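Local coordinates for protein putative rhamnosidase (Streptomyces avermitilis, PDB 3W5M) that hydrolyses terminal non-reducing alpha-L-rhamnose residues from citrus flavonoids and gum arabic, and binds L-rhamnose through a calcium-dependent carbohydrate-binding module, at residues V480-E485 with T588-H593; V508-L513 with Y561-T566; F159-D164 with K249-D254. All blocks are in the same frame, centred on the assembly; numbering follows the deposited sequence.

Interaction 1. Residues V480-E485 with T588-H593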
loop_
_atom_site.group_PDB
_atom_site.type_symbol
_atom_site.label_atom_id
_atom_site.label_comp_id
_atom_site.label_asym_id
_atom_site.label_seq_id
_atom_site.Cartn_x
_atom_site.Cartn_y
_atom_site.Cartn_z
ATOM N N VAL A 480 -7.770 4.406 -3.348
ATOM C CA VAL A 480 -8.094 3.420 -2.333
ATOM C C VAL A 480 -9.580 3.611 -1.995
ATOM O O VAL A 480 -10.017 4.738 -1.786
ATOM C CB VAL A 480 -7.244 3.667 -1.071
ATOM C CG1 VAL A 480 -7.749 2.835 0.115
ATOM C CG2 VAL A 480 -5.765 3.340 -1.352
ATOM N N ARG A 481 -10.342 2.514 -1.992
ATOM C CA ARG A 481 -11.771 2.604 -1.622
ATOM C C ARG A 481 -12.128 1.386 -0.795
ATOM O O ARG A 481 -11.397 0.409 -0.803
ATOM C CB ARG A 481 -12.692 2.678 -2.869
ATOM C CG ARG A 481 -12.444 3.919 -3.731
ATOM C CD ARG A 481 -13.274 3.876 -5.001
ATOM N NE ARG A 481 -12.938 5.064 -5.754
ATOM C CZ ARG A 481 -13.012 5.186 -7.061
ATOM N NH1 ARG A 481 -13.442 4.186 -7.816
ATOM N NH2 ARG A 481 -12.645 6.331 -7.601
ATOM N N ILE A 482 -13.224 1.467 -0.029
ATOM C CA ILE A 482 -13.726 0.286 0.704
ATOM C C ILE A 482 -14.286 -0.681 -0.322
ATOM O O ILE A 482 -15.126 -0.303 -1.159
ATOM C CB ILE A 482 -14.806 0.694 1.738
ATOM C CG1 ILE A 482 -14.165 1.609 2.787
ATOM C CG2 ILE A 482 -15.491 -0.537 2.373
ATOM C CD1 ILE A 482 -15.165 2.325 3.658
ATOM N N ALA A 483 -13.791 -1.916 -0.308
ATOM C CA ALA A 483 -14.209 -2.894 -1.307
ATOM C C ALA A 483 -15.223 -3.851 -0.707
ATOM O O ALA A 483 -16.003 -4.465 -1.434
ATOM C CB ALA A 483 -13.004 -3.667 -1.812
ATOM N N LYS A 484 -15.178 -4.013 0.611
ATOM C CA LYS A 484 -16.121 -4.913 1.326
ATOM C C LYS A 484 -16.036 -4.735 2.821
ATOM O O LYS A 484 -15.076 -4.147 3.335
ATOM C CB LYS A 484 -15.955 -6.389 0.953
ATOM C CG LYS A 484 -14.576 -6.965 1.106
ATOM C CD LYS A 484 -14.593 -8.436 0.695
ATOM C CE LYS A 484 -15.021 -9.311 1.848
ATOM N NZ LYS A 484 -15.952 -10.366 1.375
ATOM N N GLU A 485 -17.083 -5.200 3.507
ATOM C CA GLU A 485 -17.141 -5.151 4.959
ATOM C C GLU A 485 -17.060 -6.583 5.506
ATOM O O GLU A 485 -17.553 -7.507 4.855
ATOM C CB GLU A 485 -18.424 -4.453 5.408
ATOM C CG GLU A 485 -18.449 -2.977 5.028
ATOM C CD GLU A 485 -19.624 -2.213 5.622
ATOM O OE1 GLU A 485 -20.586 -2.848 6.137
ATOM O OE2 GLU A 485 -19.590 -0.963 5.576
ATOM N N THR A 588 -17.287 -3.824 12.731
ATOM C CA THR A 588 -17.327 -4.381 11.372
ATOM C C THR A 588 -16.063 -3.892 10.688
ATOM O O THR A 588 -15.798 -2.704 10.723
ATOM C CB THR A 588 -18.565 -3.877 10.631
ATOM O OG1 THR A 588 -19.747 -4.224 11.399
ATOM C CG2 THR A 588 -18.665 -4.485 9.242
ATOM N N GLY A 589 -15.293 -4.791 10.083
ATOM C CA GLY A 589 -14.107 -4.343 9.351
ATOM C C GLY A 589 -14.468 -3.749 8.008
ATOM O O GLY A 589 -15.376 -4.244 7.314
ATOM N N ARG A 590 -13.759 -2.678 7.610
ATOM C CA ARG A 590 -13.980 -2.083 6.295
ATOM C C ARG A 590 -12.685 -2.292 5.531
ATOM O O ARG A 590 -11.678 -1.689 5.860
ATOM C CB ARG A 590 -14.334 -0.603 6.407
ATOM C CG ARG A 590 -15.619 -0.391 7.216
ATOM C CD ARG A 590 -15.933 1.092 7.413
ATOM N NE ARG A 590 -14.822 1.761 8.069
ATOM C CZ ARG A 590 -14.420 3.019 7.847
ATOM N NH1 ARG A 590 -15.048 3.822 6.977
ATOM N NH2 ARG A 590 -13.367 3.482 8.528
ATOM N N VAL A 591 -12.724 -3.204 4.573
ATOM C CA VAL A 591 -11.532 -3.619 3.804
ATOM C C VAL A 591 -11.246 -2.557 2.729
ATOM O O VAL A 591 -12.105 -2.305 1.879
ATOM C CB VAL A 591 -11.806 -4.969 3.127
ATOM C CG1 VAL A 591 -10.633 -5.417 2.245
ATOM C CG2 VAL A 591 -12.102 -6.035 4.190
ATOM N N MET A 592 -10.049 -1.958 2.777
ATOM C CA MET A 592 -9.656 -0.884 1.870
ATOM C C MET A 592 -8.456 -1.256 1.035
ATOM O O MET A 592 -7.501 -1.782 1.575
ATOM C CB MET A 592 -9.256 0.339 2.676
ATOM C CG MET A 592 -10.434 0.974 3.365
ATOM S SD MET A 592 -9.898 2.315 4.456
ATOM C CE MET A 592 -11.443 2.542 5.362
ATOM N N HIS A 593 -8.514 -0.951 -0.264
ATOM C CA HIS A 593 -7.354 -1.142 -1.168
ATOM C C HIS A 593 -7.587 -0.384 -2.452
ATOM O O HIS A 593 -8.641 0.242 -2.645
ATOM C CB HIS A 593 -7.064 -2.646 -1.452
ATOM C CG HIS A 593 -8.247 -3.445 -1.904
ATOM N ND1 HIS A 593 -8.747 -3.387 -3.191
ATOM C CD2 HIS A 593 -8.979 -4.391 -1.258
ATOM C CE1 HIS A 593 -9.766 -4.228 -3.301
ATOM N NE2 HIS A 593 -9.918 -4.855 -2.146
#

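Interaction 2. Residues V508-L513 with Y561-T566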
loop_
_atom_site.group_PDB
_atom_site.type_symbol
_atom_site.label_atom_id
_atom_site.label_comp_id
_atom_site.label_asym_id
_atom_site.label_seq_id
_atom_site.Cartn_x
_atom_site.Cartn_y
_atom_site.Cartn_z
ATOM N N VAL A 508 -7.109 -5.477 5.826
ATOM C CA VAL A 508 -6.445 -4.181 5.934
ATOM C C VAL A 508 -7.470 -3.097 5.725
ATOM O O VAL A 508 -8.230 -3.138 4.743
ATOM C CB VAL A 508 -5.299 -4.025 4.907
ATOM C CG1 VAL A 508 -4.608 -2.669 5.053
ATOM C CG2 VAL A 508 -4.289 -5.142 5.078
ATOM N N GLY A 509 -7.448 -2.107 6.615
ATOM C CA GLY A 509 -8.479 -1.046 6.608
ATOM C C GLY A 509 -8.723 -0.594 8.027
ATOM O O GLY A 509 -7.777 -0.407 8.807
ATOM N N SER A 510 -9.988 -0.380 8.385
ATOM C CA SER A 510 -10.278 0.051 9.754
ATOM C C SER A 510 -11.732 -0.350 10.051
ATOM O O SER A 510 -12.430 -0.809 9.167
ATOM C CB SER A 510 -10.062 1.579 9.922
ATOM O OG SER A 510 -10.851 2.319 9.009
ATOM N N VAL A 511 -12.193 -0.165 11.276
ATOM C CA VAL A 511 -13.496 -0.696 11.631
ATOM C C VAL A 511 -14.583 0.382 11.637
ATOM O O VAL A 511 -14.298 1.565 11.599
ATOM C CB VAL A 511 -13.445 -1.456 12.979
ATOM C CG1 VAL A 511 -12.233 -2.358 13.016
ATOM C CG2 VAL A 511 -13.470 -0.504 14.164
ATOM N N ARG A 512 -15.825 -0.049 11.633
ATOM C CA ARG A 512 -16.933 0.788 12.087
ATOM C C ARG A 512 -17.299 0.280 13.465
ATOM O O ARG A 512 -17.536 -0.938 13.643
ATOM C CB ARG A 512 -18.130 0.627 11.152
ATOM C CG ARG A 512 -19.388 1.313 11.697
ATOM C CD ARG A 512 -20.464 1.491 10.637
ATOM N NE ARG A 512 -20.937 0.208 10.130
ATOM C CZ ARG A 512 -20.612 -0.282 8.938
ATOM N NH1 ARG A 512 -19.819 0.401 8.119
ATOM N NH2 ARG A 512 -21.083 -1.464 8.575
ATOM N N LEU A 513 -17.347 1.204 14.424
ATOM C CA LEU A 513 -17.737 0.922 15.800
ATOM C C LEU A 513 -19.136 1.484 15.989
ATOM O O LEU A 513 -19.376 2.657 15.625
ATOM C CB LEU A 513 -16.772 1.620 16.743
ATOM C CG LEU A 513 -17.058 1.608 18.237
ATOM C CD1 LEU A 513 -16.969 0.183 18.816
ATOM C CD2 LEU A 513 -16.142 2.578 18.965
ATOM N N TYR A 561 -18.729 5.257 14.802
ATOM C CA TYR A 561 -17.392 5.835 14.604
ATOM C C TYR A 561 -16.681 5.081 13.482
ATOM O O TYR A 561 -16.587 3.841 13.525
ATOM C CB TYR A 561 -16.566 5.799 15.896
ATOM C CG TYR A 561 -15.114 6.192 15.650
ATOM C CD1 TYR A 561 -14.784 7.448 15.098
ATOM C CD2 TYR A 561 -14.088 5.298 15.930
ATOM C CE1 TYR A 561 -13.456 7.783 14.839
ATOM C CE2 TYR A 561 -12.755 5.628 15.680
ATOM C CZ TYR A 561 -12.453 6.867 15.144
ATOM O OH TYR A 561 -11.109 7.186 14.906
ATOM N N GLU A 562 -16.184 5.825 12.486
ATOM C CA GLU A 562 -15.442 5.216 11.384
ATOM C C GLU A 562 -14.173 6.031 11.181
ATOM O O GLU A 562 -14.259 7.160 10.724
ATOM C CB GLU A 562 -16.286 5.236 10.113
ATOM C CG GLU A 562 -17.338 4.121 10.087
ATOM C CD GLU A 562 -18.341 4.268 8.966
ATOM O OE1 GLU A 562 -18.718 5.413 8.634
ATOM O OE2 GLU A 562 -18.769 3.241 8.412
ATOM N N PRO A 563 -13.004 5.479 11.511
ATOM C CA PRO A 563 -11.770 6.274 11.288
ATOM C C PRO A 563 -11.603 6.721 9.830
ATOM O O PRO A 563 -12.123 6.065 8.904
ATOM C CB PRO A 563 -10.652 5.302 11.687
ATOM C CG PRO A 563 -11.319 4.339 12.635
ATOM C CD PRO A 563 -12.708 4.154 12.095
ATOM N N ARG A 564 -10.882 7.818 9.607
ATOM C CA ARG A 564 -10.682 8.304 8.229
ATOM C C ARG A 564 -9.198 8.330 7.813
ATOM O O ARG A 564 -8.888 8.184 6.638
ATOM C CB ARG A 564 -11.232 9.725 8.058
ATOM C CG ARG A 564 -12.740 9.856 8.000
ATOM C CD ARG A 564 -13.107 11.287 8.406
ATOM N NE ARG A 564 -14.519 11.658 8.200
ATOM C CZ ARG A 564 -15.390 11.839 9.194
ATOM N NH1 ARG A 564 -15.021 11.636 10.455
ATOM N NH2 ARG A 564 -16.656 12.195 8.922
ATOM N N PHE A 565 -8.309 8.586 8.761
ATOM C CA PHE A 565 -6.921 8.928 8.400
ATOM C C PHE A 565 -5.890 7.990 8.979
ATOM O O PHE A 565 -4.742 8.381 9.332
ATOM C CB PHE A 565 -6.655 10.392 8.760
ATOM C CG PHE A 565 -7.605 11.326 8.082
ATOM C CD1 PHE A 565 -7.600 11.426 6.687
ATOM C CD2 PHE A 565 -8.529 12.081 8.817
ATOM C CE1 PHE A 565 -8.474 12.268 6.029
ATOM C CE2 PHE A 565 -9.388 12.946 8.159
ATOM C CZ PHE A 565 -9.374 13.034 6.769
ATOM N N THR A 566 -6.301 6.737 9.097
ATOM C CA THR A 566 -5.373 5.699 9.578
ATOM C C THR A 566 -5.781 4.408 8.890
ATOM O O THR A 566 -6.840 4.341 8.288
ATOM C CB THR A 566 -5.419 5.523 11.120
ATOM O OG1 THR A 566 -4.384 4.622 11.502
ATOM C CG2 THR A 566 -6.748 4.932 11.549
HETATM O O HOH W 1 -9.584 4.453 7.995
#

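Interaction 3. Residues F159-D164 with K249-D254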
loop_
_atom_site.group_PDB
_atom_site.type_symbol
_atom_site.label_atom_id
_atom_site.label_comp_id
_atom_site.label_asym_id
_atom_site.label_seq_id
_atom_site.Cartn_x
_atom_site.Cartn_y
_atom_site.Cartn_z
ATOM N N PHE A 159 11.873 17.028 42.251
ATOM C CA PHE A 159 11.559 18.432 41.989
ATOM C C PHE A 159 10.144 18.742 42.425
ATOM O O PHE A 159 9.241 17.911 42.202
ATOM C CB PHE A 159 11.643 18.723 40.491
ATOM C CG PHE A 159 12.995 18.389 39.904
ATOM C CD1 PHE A 159 13.280 17.073 39.564
ATOM C CD2 PHE A 159 13.992 19.361 39.767
ATOM C CE1 PHE A 159 14.534 16.721 39.063
ATOM C CE2 PHE A 159 15.244 19.009 39.249
ATOM C CZ PHE A 159 15.507 17.706 38.908
ATOM N N ARG A 160 9.978 19.937 42.985
ATOM C CA ARG A 160 8.669 20.447 43.387
ATOM C C ARG A 160 8.483 21.891 42.997
ATOM O O ARG A 160 9.445 22.680 42.997
ATOM C CB ARG A 160 8.516 20.359 44.915
ATOM C CG ARG A 160 8.241 18.964 45.459
ATOM C CD ARG A 160 8.184 18.925 46.996
ATOM N NE ARG A 160 7.299 19.944 47.576
ATOM C CZ ARG A 160 6.009 19.760 47.836
ATOM N NH1 ARG A 160 5.432 18.598 47.582
ATOM N NH2 ARG A 160 5.296 20.748 48.382
ATOM N N ARG A 161 7.232 22.249 42.714
ATOM C CA ARG A 161 6.860 23.650 42.555
ATOM C C ARG A 161 5.397 23.830 42.899
ATOM O O ARG A 161 4.537 23.076 42.480
ATOM C CB ARG A 161 7.136 24.198 41.151
ATOM C CG ARG A 161 6.978 25.712 41.070
ATOM C CD ARG A 161 7.365 26.301 39.727
ATOM N NE ARG A 161 6.920 27.687 39.615
ATOM C CZ ARG A 161 7.149 28.457 38.560
ATOM N NH1 ARG A 161 7.834 27.984 37.523
ATOM N NH2 ARG A 161 6.705 29.708 38.556
ATOM N N THR A 162 5.148 24.832 43.720
ATOM C CA THR A 162 3.772 25.228 44.014
ATOM C C THR A 162 3.493 26.519 43.275
ATOM O O THR A 162 4.208 27.501 43.475
ATOM C CB THR A 162 3.534 25.400 45.525
ATOM O OG1 THR A 162 3.754 24.142 46.167
ATOM C CG2 THR A 162 2.089 25.872 45.786
ATOM N N VAL A 163 2.459 26.495 42.431
ATOM C CA VAL A 163 2.068 27.643 41.586
ATOM C C VAL A 163 0.615 28.047 41.796
ATOM O O VAL A 163 -0.259 27.191 41.969
ATOM C CB VAL A 163 2.278 27.356 40.082
ATOM C CG1 VAL A 163 3.741 27.509 39.727
ATOM C CG2 VAL A 163 1.727 25.988 39.661
ATOM N N ASP A 164 0.377 29.356 41.762
ATOM C CA ASP A 164 -0.938 29.942 41.973
ATOM C C ASP A 164 -1.551 30.162 40.586
ATOM O O ASP A 164 -1.099 31.009 39.813
ATOM C CB ASP A 164 -0.794 31.267 42.739
ATOM C CG ASP A 164 -2.120 31.799 43.275
ATOM O OD1 ASP A 164 -3.180 31.227 42.979
ATOM O OD2 ASP A 164 -2.102 32.809 44.015
ATOM N N LYS A 249 -1.914 31.408 30.182
ATOM C CA LYS A 249 -0.857 31.589 31.174
ATOM C C LYS A 249 0.061 30.360 31.088
ATOM O O LYS A 249 -0.423 29.221 31.062
ATOM C CB LYS A 249 -1.455 31.739 32.571
ATOM C CG LYS A 249 -0.492 31.512 33.731
ATOM C CD LYS A 249 0.279 32.771 34.133
ATOM C CE LYS A 249 1.030 32.571 35.445
ATOM N NZ LYS A 249 0.141 32.002 36.501
ATOM N N LYS A 250 1.374 30.590 31.025
ATOM C CA LYS A 250 2.326 29.475 30.960
ATOM C C LYS A 250 3.183 29.390 32.219
ATOM O O LYS A 250 3.643 30.411 32.715
ATOM C CB LYS A 250 3.216 29.613 29.729
ATOM C CG LYS A 250 2.470 29.396 28.416
ATOM C CD LYS A 250 3.414 29.541 27.243
ATOM C CE LYS A 250 2.645 29.676 25.945
ATOM N NZ LYS A 250 3.537 29.286 24.826
ATOM N N ILE A 251 3.383 28.177 32.735
ATOM C CA ILE A 251 4.297 27.918 33.841
ATOM C C ILE A 251 5.431 27.066 33.261
ATOM O O ILE A 251 5.164 26.056 32.607
ATOM C CB ILE A 251 3.609 27.100 34.978
ATOM C CG1 ILE A 251 2.337 27.793 35.528
ATOM C CG2 ILE A 251 4.579 26.751 36.108
ATOM C CD1 ILE A 251 2.487 29.236 35.930
ATOM N N PHE A 252 6.678 27.463 33.510
ATOM C CA PHE A 252 7.819 26.735 32.941
ATOM C C PHE A 252 8.590 25.946 33.966
ATOM O O PHE A 252 8.497 26.227 35.157
ATOM C CB PHE A 252 8.789 27.753 32.331
ATOM C CG PHE A 252 8.173 28.605 31.261
ATOM C CD1 PHE A 252 7.799 28.043 30.040
ATOM C CD2 PHE A 252 7.963 29.966 31.466
ATOM C CE1 PHE A 252 7.254 28.830 29.031
ATOM C CE2 PHE A 252 7.403 30.755 30.462
ATOM C CZ PHE A 252 7.044 30.176 29.254
ATOM N N SER A 253 9.388 24.976 33.497
ATOM C CA SER A 253 10.476 24.428 34.298
ATOM C C SER A 253 11.596 25.494 34.315
ATOM O O SER A 253 11.997 26.033 33.261
ATOM C CB SER A 253 10.979 23.106 33.706
ATOM O OG SER A 253 11.176 23.237 32.292
ATOM N N ASP A 254 12.060 25.829 35.509
ATOM C CA ASP A 254 13.015 26.945 35.678
ATOM C C ASP A 254 13.492 26.958 37.136
ATOM O O ASP A 254 13.176 26.027 37.885
ATOM C CB ASP A 254 12.441 28.305 35.204
ATOM C CG ASP A 254 11.202 28.752 35.990
ATOM O OD1 ASP A 254 11.020 28.362 37.153
ATOM O OD2 ASP A 254 10.398 29.515 35.415
HETATM O O HOH W 2 7.428 29.615 35.224
#

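Interaction 1. Residues V480-E485 with T588-H593
Ile-482 and Met-592 lie side by side on one face of an antiparallel strand pair, their side chains pointing the same way. CG1 of Ile-482 rests 3.8 Å from CG of Met-592. CG1 of Ile-482 is anti to its carbonyl carbon (chi1 -63°), and CD1 beyond it comes to 3.6 Å from NH1 of Arg-590. The methyl CE of Met-592 sits over one face of that guanidinium, toward its rim. The polar end of Arg-590 is held by a bond from NH2 to the carbonyl of Pro-563. Val-480 crosses Met-592 at about a right angle, with CG1 against CB.

On the other face, Lys-484 runs alongside Val-591, CG to CB at 4.0 Å. Trp-618 of helix 607-622 touches both side chains. Between the two faces, CB of Ala-483 points at the partner strand and reaches 3.3 Å from NE2 of the His-593 ring.

The backbone explains this projection. Ala-483 N donates to Val-591 O at 2.8 Å, and Val-591 N donates to Lys-484 O at 2.8 Å. Two residues thus stand opposite one, a classic beta bulge in a large mixed sheet, consistent with the concanavalin-like beta-sandwich of this family.

Interaction 2. Residues V508-L513 with Y561-T566
Ser-510 faces Pro-563 and is the first residue of 508-513 to meet the other segment. Its CB and OG lie against CB and CG of the proline ring. OG is 2.7 Å from a water, which can donate to Thr-566 O at 2.8 Å. The bond of the same water to Pro-563 O is weak, and the acceptors in its reach outnumber its protons. The water links Ser-510 to the far end of the loop 561-566.

Val-511 turns its side chain away and meets the segment through its backbone. Its carbonyl O is 3.1 Å from CD of Pro-563. A proline has no N-H to offer, so the strand ladder does not run on through this position. The pairing lies at the edge of a mixed sheet, probably one layer of a concanavalin-like sandwich, where strand 559-561 is outermost next to strand 510-515.

Arg-512 and Glu-562 run side by side, with CB of Arg-512 3.7 Å from CG of Glu-562. The arginine chain bends at chi3 (63°), which brings the guanidinium edge, with NH1, up to the Glu-562 carboxylate. NH1 then donates to Glu-562 OE2 at 3.0 Å, as part of a salt bridge. The N-H...O angle is 164°, and OE2 lies in the guanidinium plane at its edge. The carboxylate plane is turned 72° from it. NH2 of Arg-512 makes a second salt bridge, to Glu-485. A leucine here would probably leave both Glu-562 and Glu-485 without their shared counter-charge and free the Glu-562 carboxylate to turn.

Leu-513 forms the one regular pair, antiparallel and hydrogen-bonded, with Tyr-561. Leu-513 N donates to Tyr-561 O at 2.9 Å, and Tyr-561 N donates to Leu-513 O at 2.8 Å. The Tyr-561 ring has Pro-563 N over one face, near its rim, and its hydroxyl bonds Glu-437.

Interaction 3. Residues F159-D164 with K249-D254
Val-163 and Ile-251 form the tight, apolar part of this contact. The two buried side chains slide past each other in opposite directions, and CG1 of Val-163 meets CG2 of Ile-251 at 3.8 Å. In the conformer of Arg-161 described here, the same CG2 also lies over one face of the guanidinium, 3.8 Å from its plane and offset toward the rim. One methyl group then serves both a valine and the flat face of an arginine.

The polar part is built on Arg-161. Its CG is anti to the backbone N (chi1 -170°) and the chain stays extended to NE, so the side chain reaches across to the end of strand 247-252 and the loop beyond. NH1 forms a salt bridge with Asp-254, 3.2 Å from OD1. This is a matter of charge, since OD1 lies well out of the guanidinium plane and no N-H points at it. OD1 is also gripped by the backbone N of Ser-256. A water joins Arg-161, Phe-252 and Asp-254. It accepts from Arg-161 NH1 at 2.8 Å and from Phe-252 N at 2.9 Å, and donates to Asp-254 OD2 at 3.0 Å. Arg-161 was modelled in two conformers, so all its contacts given here hold for one of them.

The opposite end is loose. Lys-249 bends at chi2 and chi4, and NZ gets no closer than 3.7 Å to the carbonyl O of the exposed Asp-164.

The strands run nearly antiparallel, at 167°, but their axes are 9.8 Å apart. This is too far for backbone pairing, so side chains and a water bridge them. Both belong to the carbohydrate-binding module CBM67, a beta-sandwich. Strand 156-165 sits in one sheet between strands 218-227 and 258-260. Strand 247-252 is the outermost strand of the facing sheet, next to strand 235-244.

Interactions 1 and 2 belong to one sheet. Strands 587-594 and 510-515 are neighbours in it, and Arg-590 N probably bonds Ser-510 O at 2.8 Å. Their centres are about 9 Å apart. Both rest on main-chain hydrogen bonds between strands. Interaction 1 is partly buried and has a bulge, while interaction 2 is buried and adds a salt bridge and a bound water. Interaction 3, also partly buried, stands apart in CBM67, its centre about 49 Å from that of interaction 1. It joins facing sheets, not neighbouring strands. No backbone pairing crosses it, and methyl packing, charge and a water do the work.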